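PDB 3PM7: uncharacterized protein from Enterococcus faecalis, which is of unknown function but belongs to the PC4 transcriptional coactivator family and so may bind nucleic acid. Local coordinates for residues Lys38-Arg42 with Gly54-Thr58; Trp23-Asn28 with His48-Gly52. One frame throughout, in Å; residues are numbered along the deposited sequence.

Overall arrangement
Both interactions belong to one antiparallel sheet, with strand order 9-18, 24-30, 38-44, 54-57. Interaction 1 pairs the third strand with the fourth, at an edge of the sheet within the chain. Interaction 2 joins the start of the second strand to the loop and short strand 51-52 that follow the third. Their centres lie about 11 Å apart. Along the chain the segments alternate: 23-28, 38-42, 48-52, 54-58. Strands 24-30 and 38-44 link them directly, with probable hydrogen bonds from Glu26 N to Arg42 O and from Asp40 N to Asn28 O, both 2.8 Å. Both contacts also reach the second subunit, consistent with a PC4-like dimer built around the sheet.

Interaction 1: Lys38-Arg42 with Gly54-Thr58; sequences KFDLR and GITLT
Gly54 lies against Arg42, with CA atoms 4.0 Å apart in a non-hydrogen-bonded antiparallel pair. Its CA sits over one face of the Arg42 guanidinium. The same CA comes within 3.2 Å of Leu41 O in a CA-H...O contact. Ile55 forms a hydrogen-bonded pair with Leu41. Ile55 N gives to Leu41 O, and Leu41 N to Ile55 O, each at 2.9 Å. Ile55 CG2 packs on Leu41 CB. Thr56 reaches the opposite face of the sheet, where its OG1 donates to Asp40 OD2 at 3.1 Å. Arg42 NE and NH2 grip both carboxylate oxygens of Asp40 side-on, each at 2.7 Å, on syn lone pairs and nearly in the guanidinium plane. The bend at chi3 (-40°) folds Arg42 back to do this. This two-point grip, with Thr56 as a second donor to OD2, should hold the carboxylate's rotation. Thr56 CG2 packs tightly on Lys38 CB. Leu57 N gives a nearly straight bond to Phe39 O at 2.7 Å. Thr58 CG2 lies near Lys38 NZ. Thr58 then N-caps helix 59-71, whose Phe62 stacks on Phe39 and touches Leu57. Strand 24-30 flanks 38-42 on its other side, and Leu41 packs on Leu41 of the second subunit.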
loop_
_atom_site.group_PDB
_atom_site.type_symbol
_atom_site.label_atom_id
_atom_site.label_comp_id
_atom_site.label_asym_id
_atom_site.label_seq_id
_atom_site.Cartn_x
_atom_site.Cartn_y
_atom_site.Cartn_z
ATOM N N LYS A 38 -7.700 -3.826 -9.449
ATOM C CA LYS A 38 -7.471 -3.051 -8.247
ATOM C C LYS A 38 -5.998 -2.656 -8.129
ATOM O O LYS A 38 -5.114 -3.372 -8.584
ATOM C CB LYS A 38 -7.900 -3.861 -7.023
ATOM C CG LYS A 38 -9.420 -3.953 -6.845
ATOM C CD LYS A 38 -9.846 -4.787 -5.629
ATOM C CE LYS A 38 -11.356 -5.053 -5.661
ATOM N NZ LYS A 38 -11.862 -5.836 -4.473
ATOM N N PHE A 39 -5.730 -1.518 -7.508
ATOM C CA PHE A 39 -4.362 -1.167 -7.183
ATOM C C PHE A 39 -3.836 -2.070 -6.078
ATOM O O PHE A 39 -4.558 -2.416 -5.153
ATOM C CB PHE A 39 -4.276 0.305 -6.797
ATOM C CG PHE A 39 -4.498 1.225 -7.959
ATOM C CD1 PHE A 39 -5.717 1.863 -8.137
ATOM C CD2 PHE A 39 -3.496 1.422 -8.894
ATOM C CE1 PHE A 39 -5.923 2.704 -9.218
ATOM C CE2 PHE A 39 -3.697 2.248 -9.995
ATOM C CZ PHE A 39 -4.904 2.901 -10.152
ATOM N N ASP A 40 -2.566 -2.443 -6.191
ATOM C CA ASP A 40 -1.967 -3.474 -5.363
ATOM C C ASP A 40 -0.567 -2.992 -4.990
ATOM O O ASP A 40 0.223 -2.592 -5.859
ATOM C CB ASP A 40 -1.902 -4.803 -6.142
ATOM C CG ASP A 40 -1.408 -5.968 -5.289
ATOM O OD1 ASP A 40 -0.232 -6.373 -5.405
ATOM O OD2 ASP A 40 -2.197 -6.489 -4.493
ATOM N N LEU A 41 -0.267 -3.012 -3.698
ATOM C CA LEU A 41 1.003 -2.483 -3.189
ATOM C C LEU A 41 1.696 -3.619 -2.459
ATOM O O LEU A 41 1.193 -4.108 -1.459
ATOM C CB LEU A 41 0.723 -1.344 -2.210
ATOM C CG LEU A 41 1.879 -0.431 -1.809
ATOM C CD1 LEU A 41 2.452 0.227 -3.033
ATOM C CD2 LEU A 41 1.396 0.621 -0.816
ATOM N N ARG A 42 2.837 -4.063 -2.965
ATOM C CA ARG A 42 3.347 -5.348 -2.536
ATOM C C ARG A 42 4.792 -5.536 -2.985
ATOM O O ARG A 42 5.236 -4.904 -3.939
ATOM C CB ARG A 42 2.430 -6.405 -3.179
ATOM C CG ARG A 42 2.861 -7.846 -3.144
ATOM C CD ARG A 42 1.837 -8.708 -3.930
ATOM N NE ARG A 42 0.466 -8.270 -3.667
ATOM C CZ ARG A 42 -0.279 -8.669 -2.634
ATOM N NH1 ARG A 42 0.205 -9.543 -1.750
ATOM N NH2 ARG A 42 -1.520 -8.200 -2.485
ATOM N N GLY A 54 1.627 -7.867 0.982
ATOM C CA GLY A 54 1.219 -6.537 0.583
ATOM C C GLY A 54 -0.258 -6.351 0.799
ATOM O O GLY A 54 -0.853 -7.057 1.590
ATOM N N ILE A 55 -0.854 -5.416 0.069
ATOM C CA ILE A 55 -2.246 -5.063 0.316
ATOM C C ILE A 55 -2.900 -4.618 -0.999
ATOM O O ILE A 55 -2.272 -3.994 -1.845
ATOM C CB ILE A 55 -2.321 -3.942 1.388
ATOM C CG1 ILE A 55 -3.749 -3.707 1.856
ATOM C CG2 ILE A 55 -1.713 -2.635 0.864
ATOM C CD1 ILE A 55 -3.821 -2.824 3.080
ATOM N N THR A 56 -4.163 -4.949 -1.178
ATOM C CA THR A 56 -4.885 -4.493 -2.362
ATOM C C THR A 56 -5.737 -3.291 -1.954
ATOM O O THR A 56 -6.200 -3.216 -0.817
ATOM C CB THR A 56 -5.744 -5.630 -2.932
ATOM O OG1 THR A 56 -4.927 -6.801 -3.061
ATOM C CG2 THR A 56 -6.289 -5.270 -4.312
ATOM N N LEU A 57 -5.902 -2.323 -2.846
ATOM C CA LEU A 57 -6.806 -1.213 -2.555
ATOM C C LEU A 57 -8.009 -1.258 -3.484
ATOM O O LEU A 57 -7.853 -1.171 -4.702
ATOM C CB LEU A 57 -6.095 0.125 -2.714
ATOM C CG LEU A 57 -4.932 0.334 -1.744
ATOM C CD1 LEU A 57 -4.147 1.586 -2.093
ATOM C CD2 LEU A 57 -5.461 0.395 -0.317
ATOM N N THR A 58 -9.206 -1.392 -2.922
ATOM C CA THR A 58 -10.404 -1.229 -3.738
ATOM C C THR A 58 -10.314 0.180 -4.296
ATOM O O THR A 58 -9.480 0.973 -3.849
ATOM C CB THR A 58 -11.674 -1.357 -2.910
ATOM O OG1 THR A 58 -11.745 -0.259 -1.991
ATOM C CG2 THR A 58 -11.672 -2.663 -2.135
#

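Interaction 2: Trp23-Asn28 with His48-Gly52; sequences WRKELN and HEKMG
Glu26 OE2 forms a salt bridge with Arg24 NH1 at 2.9 Å, and the same carboxylate lies next to the His48 ring. The hydrogen bond within the bridge is weak, with an angle of only 123°. Bends at chi2 and chi3 turn the Arg24 chain so that its guanidinium comes up beside the acid. OE1, whose position is less certain, takes a hydrogen bond from Asn28 ND2. Residues two places before and after thus reach the carboxylate, though neither bond is secure. The modelled approach to His48 is too close to be trusted, and the imidazole is probably turned over. Trp23 makes the second half of the contact with the edge of its six-membered ring. CZ3 meets Gly52 N in the ring plane at 3.8 Å. Next to it, CH2 lies 3.8 Å from Lys50 NZ, also at the rim, so this is not a cation-pi stack. A bend at chi4 (-51°) turns the lysine's NZ to that rim. A sulfate ion, probably from the crystallisation liquor, is bound about 4 Å from the Trp23 side chain. The contact packs the 48-52 loop and short strand against the start of strand 24-30, in an antiparallel sheet consistent with the PC4-like fold.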
loop_
_atom_site.group_PDB
_atom_site.type_symbol
_atom_site.label_atom_id
_atom_site.label_comp_id
_atom_site.label_asym_id
_atom_site.label_seq_id
_atom_site.Cartn_x
_atom_site.Cartn_y
_atom_site.Cartn_z
ATOM N N TRP A 23 14.330 -7.753 -5.132
ATOM C CA TRP A 23 12.889 -7.668 -4.914
ATOM C C TRP A 23 12.519 -6.197 -4.868
ATOM O O TRP A 23 13.306 -5.372 -4.404
ATOM C CB TRP A 23 12.488 -8.347 -3.602
ATOM C CG TRP A 23 12.450 -9.854 -3.668
ATOM C CD1 TRP A 23 13.491 -10.689 -3.945
ATOM C CD2 TRP A 23 11.316 -10.696 -3.421
ATOM N NE1 TRP A 23 13.075 -11.996 -3.901
ATOM C CE2 TRP A 23 11.745 -12.028 -3.577
ATOM C CE3 TRP A 23 9.977 -10.451 -3.094
ATOM C CZ2 TRP A 23 10.878 -13.121 -3.419
ATOM C CZ3 TRP A 23 9.115 -11.537 -2.936
ATOM C CH2 TRP A 23 9.573 -12.851 -3.098
ATOM N N ARG A 24 11.322 -5.859 -5.338
ATOM C CA ARG A 24 10.885 -4.465 -5.361
ATOM C C ARG A 24 9.523 -4.318 -4.706
ATOM O O ARG A 24 8.649 -5.159 -4.900
ATOM C CB ARG A 24 10.760 -3.978 -6.811
ATOM C CG ARG A 24 12.055 -3.987 -7.624
ATOM C CD ARG A 24 11.748 -4.473 -9.036
ATOM N NE ARG A 24 11.837 -3.423 -10.041
ATOM C CZ ARG A 24 11.017 -3.312 -11.087
ATOM N NH1 ARG A 24 10.016 -4.171 -11.263
ATOM N NH2 ARG A 24 11.191 -2.325 -11.954
ATOM N N LYS A 25 9.317 -3.226 -3.980
ATOM C CA LYS A 25 7.978 -2.884 -3.515
ATOM C C LYS A 25 7.322 -2.061 -4.603
ATOM O O LYS A 25 7.902 -1.070 -5.066
ATOM C CB LYS A 25 8.025 -2.108 -2.191
ATOM C CG LYS A 25 6.677 -2.121 -1.471
ATOM C CD LYS A 25 6.754 -1.591 -0.027
ATOM C CE LYS A 25 7.437 -2.563 0.936
ATOM N NZ LYS A 25 7.833 -1.841 2.218
ATOM N N GLU A 26 6.137 -2.478 -5.052
ATOM C CA GLU A 26 5.573 -1.925 -6.284
ATOM C C GLU A 26 4.130 -1.507 -6.124
ATOM O O GLU A 26 3.380 -2.174 -5.451
ATOM C CB GLU A 26 5.623 -2.980 -7.406
ATOM C CG GLU A 26 7.004 -3.283 -7.981
ATOM C CD GLU A 26 6.979 -4.406 -9.018
ATOM O OE1 GLU A 26 5.896 -4.689 -9.609
ATOM O OE2 GLU A 26 8.053 -5.011 -9.245
ATOM N N LEU A 27 3.733 -0.415 -6.765
ATOM C CA LEU A 27 2.317 -0.156 -6.966
ATOM C C LEU A 27 1.973 -0.632 -8.370
ATOM O O LEU A 27 2.497 -0.093 -9.356
ATOM C CB LEU A 27 2.012 1.338 -6.870
ATOM C CG LEU A 27 0.526 1.655 -7.089
ATOM C CD1 LEU A 27 -0.266 1.158 -5.867
ATOM C CD2 LEU A 27 0.310 3.150 -7.278
ATOM N N ASN A 28 1.112 -1.641 -8.474
ATOM C CA ASN A 28 0.625 -2.131 -9.779
ATOM C C ASN A 28 -0.886 -2.124 -9.848
ATOM O O ASN A 28 -1.545 -2.197 -8.813
ATOM C CB ASN A 28 1.077 -3.576 -10.022
ATOM C CG ASN A 28 2.585 -3.688 -10.173
ATOM O OD1 ASN A 28 3.193 -2.907 -10.894
ATOM N ND2 ASN A 28 3.190 -4.649 -9.488
ATOM N N HIS A 48 8.982 -10.706 -11.344
ATOM C CA HIS A 48 7.632 -10.997 -10.890
ATOM C C HIS A 48 7.374 -12.495 -10.833
ATOM O O HIS A 48 6.258 -12.936 -11.083
ATOM C CB HIS A 48 6.593 -10.348 -11.819
ATOM C CG HIS A 48 6.729 -8.864 -11.928
ATOM N ND1 HIS A 48 6.223 -8.002 -10.981
ATOM C CD2 HIS A 48 7.342 -8.088 -12.854
ATOM C CE1 HIS A 48 6.509 -6.756 -11.321
ATOM N NE2 HIS A 48 7.184 -6.782 -12.458
ATOM N N GLU A 49 8.392 -13.275 -10.501
ATOM C CA GLU A 49 8.236 -14.727 -10.510
ATOM C C GLU A 49 7.507 -15.193 -9.252
ATOM O O GLU A 49 7.074 -16.334 -9.156
ATOM C CB GLU A 49 9.608 -15.409 -10.595
ATOM C CG GLU A 49 10.459 -15.226 -9.344
ATOM C CD GLU A 49 11.917 -15.620 -9.553
ATOM O OE1 GLU A 49 12.793 -15.081 -8.833
ATOM O OE2 GLU A 49 12.183 -16.469 -10.436
ATOM N N LYS A 50 7.388 -14.299 -8.281
ATOM C CA LYS A 50 6.836 -14.644 -6.986
ATOM C C LYS A 50 6.499 -13.362 -6.261
ATOM O O LYS A 50 7.197 -12.348 -6.421
ATOM C CB LYS A 50 7.856 -15.458 -6.191
ATOM C CG LYS A 50 7.417 -15.864 -4.800
ATOM C CD LYS A 50 8.429 -16.808 -4.167
ATOM C CE LYS A 50 8.049 -17.155 -2.736
ATOM N NZ LYS A 50 7.778 -15.929 -1.926
HETATM N N MSE A 51 5.435 -13.401 -5.462
HETATM C CA MSE A 51 4.984 -12.214 -4.745
HETATM C C MSE A 51 5.213 -12.350 -3.244
HETATM O O MSE A 51 5.319 -13.443 -2.709
HETATM C CB MSE A 51 3.504 -11.934 -5.036
HETATM C CG MSE A 51 2.538 -12.737 -4.184
HETATM SE SE MSE A 51 0.637 -12.253 -4.403
HETATM C CE MSE A 51 0.257 -13.240 -6.035
ATOM N N GLY A 52 5.309 -11.220 -2.570
ATOM C CA GLY A 52 5.461 -11.232 -1.130
ATOM C C GLY A 52 4.235 -10.587 -0.538
ATOM O O GLY A 52 3.207 -10.467 -1.206
#